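Local atomic coordinates of uncharacterized protein (Pyrobaculum aerophilum, PDB entry 2ZYZ), a protein that is probably the structural subunit of an archaeal splicing endonuclease and is thought to bind nucleic acid. Residues K52-L57 / S83-L88; F58-E63 / A89-D94. One frame throughout, in Å; residues are numbered along the deposited sequence.

How the interactions relate
Both interactions pair the same two parallel strands, 55-62 and 86-91, of the beta-alpha-beta unit whose crossover is helix 69-81, and their centres lie about 17 Å apart. Interaction 1 is where the strands begin: partly buried, its short strand segments diverging at 56°, with a single bridge and outer packing by M84, P85 and the aromatic ring of Y56. Interaction 2 is the buried continuation, where the short segments diverge at 21°, three bridges follow one another, and valines and alanine fill one face, M61 and L90 the other, until a carboxylate closes the end. The ladder runs on between them, through a probable hydrogen bond from Y59 N to V87 O (3.0 Å), while V87 packs on F58.

Interaction 1: residues K52-L57 / S83-L88; sequences KKERYL and SMPVVL
With CG set beside the backbone N (chi1 -71°) and the rest of its chain extended, M84 stretches across R55 until its CE methyl lies 3.3 Å from R55 CB. Y56 has a similar first torsion (chi1 -54°), which swings its ring over to the 83-88 segment: CD2 approaches P85 CG at 3.4 Å and V87 CG2 at 3.8 Å, both obliquely to the ring. An unbranched methionine suits the middle of this approach, where it can lie along the aliphatic part of R55, the outer partner, whose NE is salt-bridged to E51. P85 has no N-H to give, and its ring carbon CD packs against R55 O at 3.6 Å. The ladder therefore starts only after it, with P85 O accepting L57 N at 2.9 Å, which suits a proline just ahead of the strand. L57 O then receives V87 N, also at 2.9 Å. Together these two bonds flank V86 and make L57-V86 the first parallel bridge, so L57 and V86 put their branched side chains on one face. Just upstream, S83 ends helix 69-81 in a Schellman motif. That helix covers the L57-V86 face through M78 and V75, while strands 47-51 and 97-104 lie on the outer flanks of the pair.

Interaction 2: residues F58-E63 / A89-D94; sequences FYVMVE and ALVSND
Y59 makes the first link across to the second strand: its carbonyl O accepts A89 N at 2.8 Å. V60 comes next, bridged to A89 with a CA-CA distance of 4.6 Å; V60 CG1 reaches past the alanine, whose small side chain fits under helix 23-34, to V91 CG2, 4.1 Å away. M61 bonds with both backbone groups, its N to A89 O and its O to V91 N, each 2.9 Å long. Its side chain lies on the other face, where CB meets L90 CD2 at 4.0 Å before the chain bends at chi3. V62, opposite V91, restores the valine face, beta-branching suiting the extended backbone. E63 closes the ladder, its N bonded to V91 O. With its CG anti to the backbone N (chi1 -173°) and an extended chain, E63 brings OE1 to N93 N at 3.0 Å, on the anti side of the carboxylate. This bond is bent (137°), and OE1 also bonds to a polar side chain of another protein's chain, so a buried carboxylate oxygen links the turn after the strand to the assembly. Helix 23-34 packs over the valine-alanine face through V28 and L24, and strand 97-104 continues the sheet through a backbone hydrogen bond between L90 and T98.

Interaction 1: residues K52-L57 / S83-L88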
loop_
_atom_site.group_PDB
_atom_site.type_symbol
_atom_site.label_atom_id
_atom_site.label_comp_id
_atom_site.label_asym_id
_atom_site.label_seq_id
_atom_site.Cartn_x
_atom_site.Cartn_y
_atom_site.Cartn_z
ATOM N N LYS C 52 21.375 4.024 23.387
ATOM C CA LYS C 52 20.873 5.060 24.236
ATOM C C LYS C 52 20.521 4.435 25.562
ATOM O O LYS C 52 21.335 4.299 26.391
ATOM C CB LYS C 52 19.660 5.737 23.661
ATOM C CG LYS C 52 19.520 7.164 24.034
ATOM C CD LYS C 52 18.167 7.678 23.723
ATOM C CE LYS C 52 17.885 8.971 24.356
ATOM N NZ LYS C 52 16.839 9.669 23.618
ATOM N N LYS C 53 19.316 3.954 25.714
ATOM C CA LYS C 53 19.076 3.263 26.967
ATOM C C LYS C 53 19.600 1.847 26.866
ATOM O O LYS C 53 20.319 1.405 27.714
ATOM C CB LYS C 53 17.620 3.298 27.369
ATOM C CG LYS C 53 17.126 4.660 27.809
ATOM C CD LYS C 53 15.675 4.898 27.461
ATOM C CE LYS C 53 15.391 6.353 27.341
ATOM N NZ LYS C 53 15.612 6.867 25.975
ATOM N N GLU C 54 19.240 1.160 25.802
ATOM C CA GLU C 54 19.809 -0.139 25.515
ATOM C C GLU C 54 20.562 -0.064 24.199
ATOM O O GLU C 54 20.581 0.955 23.604
ATOM C CB GLU C 54 18.769 -1.247 25.539
ATOM C CG GLU C 54 17.496 -1.013 24.806
ATOM C CD GLU C 54 16.436 -2.194 24.924
ATOM O OE1 GLU C 54 16.760 -3.371 25.153
ATOM O OE2 GLU C 54 15.241 -1.941 24.744
ATOM N N ARG C 55 21.220 -1.129 23.804
ATOM C CA ARG C 55 21.768 -1.231 22.463
ATOM C C ARG C 55 20.783 -1.775 21.464
ATOM O O ARG C 55 20.093 -2.706 21.734
ATOM C CB ARG C 55 23.002 -2.107 22.451
ATOM C CG ARG C 55 23.985 -1.726 23.501
ATOM C CD ARG C 55 25.321 -2.270 23.267
ATOM N NE ARG C 55 26.348 -1.482 23.916
ATOM C CZ ARG C 55 27.603 -1.910 24.030
ATOM N NH1 ARG C 55 28.490 -1.171 24.624
ATOM N NH2 ARG C 55 27.960 -3.065 23.509
ATOM N N TYR C 56 20.768 -1.167 20.292
ATOM C CA TYR C 56 19.936 -1.612 19.204
ATOM C C TYR C 56 20.763 -1.937 17.965
ATOM O O TYR C 56 21.765 -1.381 17.766
ATOM C CB TYR C 56 18.949 -0.526 18.816
ATOM C CG TYR C 56 18.051 0.073 19.893
ATOM C CD1 TYR C 56 18.479 1.123 20.628
ATOM C CD2 TYR C 56 16.774 -0.354 20.086
ATOM C CE1 TYR C 56 17.738 1.672 21.539
ATOM C CE2 TYR C 56 15.998 0.217 21.035
ATOM C CZ TYR C 56 16.499 1.252 21.750
ATOM O OH TYR C 56 15.803 1.936 22.714
ATOM N N LEU C 57 20.253 -2.815 17.139
ATOM C CA LEU C 57 20.816 -3.051 15.862
ATOM C C LEU C 57 20.050 -2.281 14.821
ATOM O O LEU C 57 18.897 -2.516 14.653
ATOM C CB LEU C 57 20.808 -4.529 15.544
ATOM C CG LEU C 57 21.410 -5.023 14.247
ATOM C CD1 LEU C 57 22.867 -4.806 14.253
ATOM C CD2 LEU C 57 21.094 -6.445 14.067
ATOM N N SER C 83 21.070 -10.680 20.755
ATOM C CA SER C 83 20.174 -10.166 21.754
ATOM C C SER C 83 19.812 -8.726 21.831
ATOM O O SER C 83 19.749 -8.176 22.861
ATOM C CB SER C 83 20.489 -10.706 23.143
ATOM O OG SER C 83 20.591 -12.092 23.118
ATOM N N MET C 84 19.511 -8.111 20.697
ATOM C CA MET C 84 19.232 -6.680 20.618
ATOM C C MET C 84 17.980 -6.428 19.761
ATOM O O MET C 84 17.823 -7.065 18.785
ATOM C CB MET C 84 20.406 -5.957 19.957
ATOM C CG MET C 84 21.613 -5.885 20.783
ATOM S SD MET C 84 22.959 -5.093 19.955
ATOM C CE MET C 84 24.098 -4.948 21.223
ATOM N N PRO C 85 17.138 -5.477 20.110
ATOM C CA PRO C 85 16.084 -5.123 19.185
ATOM C C PRO C 85 16.601 -4.504 17.913
ATOM O O PRO C 85 17.620 -3.857 17.941
ATOM C CB PRO C 85 15.286 -4.090 19.932
ATOM C CG PRO C 85 16.167 -3.574 20.900
ATOM C CD PRO C 85 17.061 -4.627 21.296
ATOM N N VAL C 86 15.845 -4.681 16.844
ATOM C CA VAL C 86 16.205 -4.193 15.511
ATOM C C VAL C 86 15.376 -2.957 15.161
ATOM O O VAL C 86 14.202 -2.931 15.389
ATOM C CB VAL C 86 16.012 -5.284 14.446
ATOM C CG1 VAL C 86 16.421 -4.833 13.086
ATOM C CG2 VAL C 86 16.765 -6.498 14.826
ATOM N N VAL C 87 16.023 -1.945 14.639
ATOM C CA VAL C 87 15.401 -0.706 14.238
ATOM C C VAL C 87 15.778 -0.492 12.791
ATOM O O VAL C 87 16.911 -0.557 12.446
ATOM C CB VAL C 87 15.869 0.505 15.063
ATOM C CG1 VAL C 87 15.205 1.762 14.636
ATOM C CG2 VAL C 87 15.581 0.300 16.500
ATOM N N LEU C 88 14.787 -0.264 11.971
ATOM C CA LEU C 88 14.985 0.120 10.593
ATOM C C LEU C 88 15.040 1.628 10.498
ATOM O O LEU C 88 14.152 2.278 10.875
ATOM C CB LEU C 88 13.856 -0.399 9.716
ATOM C CG LEU C 88 13.671 -1.891 9.761
ATOM C CD1 LEU C 88 12.469 -2.369 9.030
ATOM C CD2 LEU C 88 14.899 -2.644 9.468
#

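Interaction 2: residues F58-E63 / A89-D94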
loop_
_atom_site.group_PDB
_atom_site.type_symbol
_atom_site.label_atom_id
_atom_site.label_comp_id
_atom_site.label_asym_id
_atom_site.label_seq_id
_atom_site.Cartn_x
_atom_site.Cartn_y
_atom_site.Cartn_z
ATOM N N PHE C 58 20.724 -1.352 14.160
ATOM C CA PHE C 58 20.144 -0.510 13.149
ATOM C C PHE C 58 20.429 -1.039 11.752
ATOM O O PHE C 58 21.536 -1.446 11.467
ATOM C CB PHE C 58 20.633 0.908 13.254
ATOM C CG PHE C 58 20.072 1.652 14.396
ATOM C CD1 PHE C 58 20.647 1.560 15.606
ATOM C CD2 PHE C 58 18.968 2.459 14.250
ATOM C CE1 PHE C 58 20.121 2.255 16.660
ATOM C CE2 PHE C 58 18.450 3.129 15.296
ATOM C CZ PHE C 58 19.031 3.028 16.497
ATOM N N TYR C 59 19.422 -0.937 10.891
ATOM C CA TYR C 59 19.567 -1.255 9.485
ATOM C C TYR C 59 19.001 -0.105 8.672
ATOM O O TYR C 59 17.884 0.285 8.853
ATOM C CB TYR C 59 18.880 -2.574 9.155
ATOM C CG TYR C 59 18.974 -3.002 7.727
ATOM C CD1 TYR C 59 20.172 -3.137 7.115
ATOM C CD2 TYR C 59 17.857 -3.279 7.002
ATOM C CE1 TYR C 59 20.266 -3.520 5.852
ATOM C CE2 TYR C 59 17.949 -3.652 5.709
ATOM C CZ TYR C 59 19.163 -3.768 5.154
ATOM O OH TYR C 59 19.245 -4.127 3.898
ATOM N N VAL C 60 19.794 0.451 7.779
ATOM C CA VAL C 60 19.430 1.642 7.082
ATOM C C VAL C 60 18.773 1.254 5.762
ATOM O O VAL C 60 19.330 0.487 5.056
ATOM C CB VAL C 60 20.667 2.525 6.763
ATOM C CG1 VAL C 60 20.311 3.609 5.893
ATOM C CG2 VAL C 60 21.268 3.038 7.988
ATOM N N MET C 61 17.607 1.812 5.475
ATOM C CA MET C 61 16.902 1.604 4.244
ATOM C C MET C 61 16.643 2.921 3.549
ATOM O O MET C 61 15.980 3.752 4.067
ATOM C CB MET C 61 15.576 0.894 4.516
ATOM C CG MET C 61 15.777 -0.441 5.079
ATOM S SD MET C 61 14.302 -1.386 5.367
ATOM C CE MET C 61 13.672 -1.662 3.749
ATOM N N VAL C 62 17.196 3.080 2.365
ATOM C CA VAL C 62 16.991 4.254 1.546
ATOM C C VAL C 62 15.763 4.168 0.614
ATOM O O VAL C 62 15.545 3.193 0.005
ATOM C CB VAL C 62 18.286 4.592 0.755
ATOM C CG1 VAL C 62 18.074 5.677 -0.221
ATOM C CG2 VAL C 62 19.359 4.956 1.703
ATOM N N GLU C 63 14.976 5.239 0.566
ATOM C CA GLU C 63 13.839 5.351 -0.331
ATOM C C GLU C 63 14.212 4.855 -1.734
ATOM O O GLU C 63 15.159 5.295 -2.281
ATOM C CB GLU C 63 13.308 6.768 -0.415
ATOM C CG GLU C 63 12.044 6.908 -1.180
ATOM C CD GLU C 63 11.412 8.315 -1.158
ATOM O OE1 GLU C 63 12.006 9.214 -0.598
ATOM O OE2 GLU C 63 10.355 8.444 -1.726
ATOM N N ALA C 89 16.113 2.154 9.960
ATOM C CA ALA C 89 16.223 3.562 9.809
ATOM C C ALA C 89 15.875 3.891 8.373
ATOM O O ALA C 89 16.620 3.612 7.524
ATOM C CB ALA C 89 17.620 3.999 10.101
ATOM N N LEU C 90 14.738 4.514 8.161
ATOM C CA LEU C 90 14.266 4.804 6.822
ATOM C C LEU C 90 14.648 6.195 6.377
ATOM O O LEU C 90 14.337 7.115 7.037
ATOM C CB LEU C 90 12.765 4.671 6.751
ATOM C CG LEU C 90 12.166 3.433 7.414
ATOM C CD1 LEU C 90 10.719 3.419 7.332
ATOM C CD2 LEU C 90 12.674 2.214 6.973
ATOM N N VAL C 91 15.309 6.316 5.252
ATOM C CA VAL C 91 15.796 7.608 4.826
ATOM C C VAL C 91 15.199 8.036 3.501
ATOM O O VAL C 91 15.223 7.294 2.566
ATOM C CB VAL C 91 17.314 7.613 4.676
ATOM C CG1 VAL C 91 17.831 9.013 4.569
ATOM C CG2 VAL C 91 17.937 6.919 5.790
ATOM N N SER C 92 14.626 9.224 3.465
ATOM C CA SER C 92 14.025 9.721 2.252
ATOM C C SER C 92 15.084 10.105 1.234
ATOM O O SER C 92 16.180 10.219 1.547
ATOM C CB SER C 92 13.156 10.921 2.523
ATOM O OG SER C 92 13.974 11.998 2.668
ATOM N N ASN C 93 14.665 10.405 0.030
ATOM C CA ASN C 93 15.615 10.594 -1.049
ATOM C C ASN C 93 16.449 11.833 -0.855
ATOM O O ASN C 93 17.500 11.985 -1.453
ATOM C CB ASN C 93 14.926 10.637 -2.406
ATOM C CG ASN C 93 13.883 11.730 -2.503
ATOM O OD1 ASN C 93 13.906 12.686 -1.805
ATOM N ND2 ASN C 93 12.969 11.562 -3.395
ATOM N N ASP C 94 15.953 12.704 0.004
ATOM C CA ASP C 94 16.631 13.925 0.358
ATOM C C ASP C 94 16.985 14.087 1.855
ATOM O O ASP C 94 17.253 15.152 2.309
ATOM C CB ASP C 94 15.900 15.129 -0.198
ATOM C CG ASP C 94 14.587 15.367 0.456
ATOM O OD1 ASP C 94 14.289 14.643 1.377
ATOM O OD2 ASP C 94 13.853 16.270 0.037
#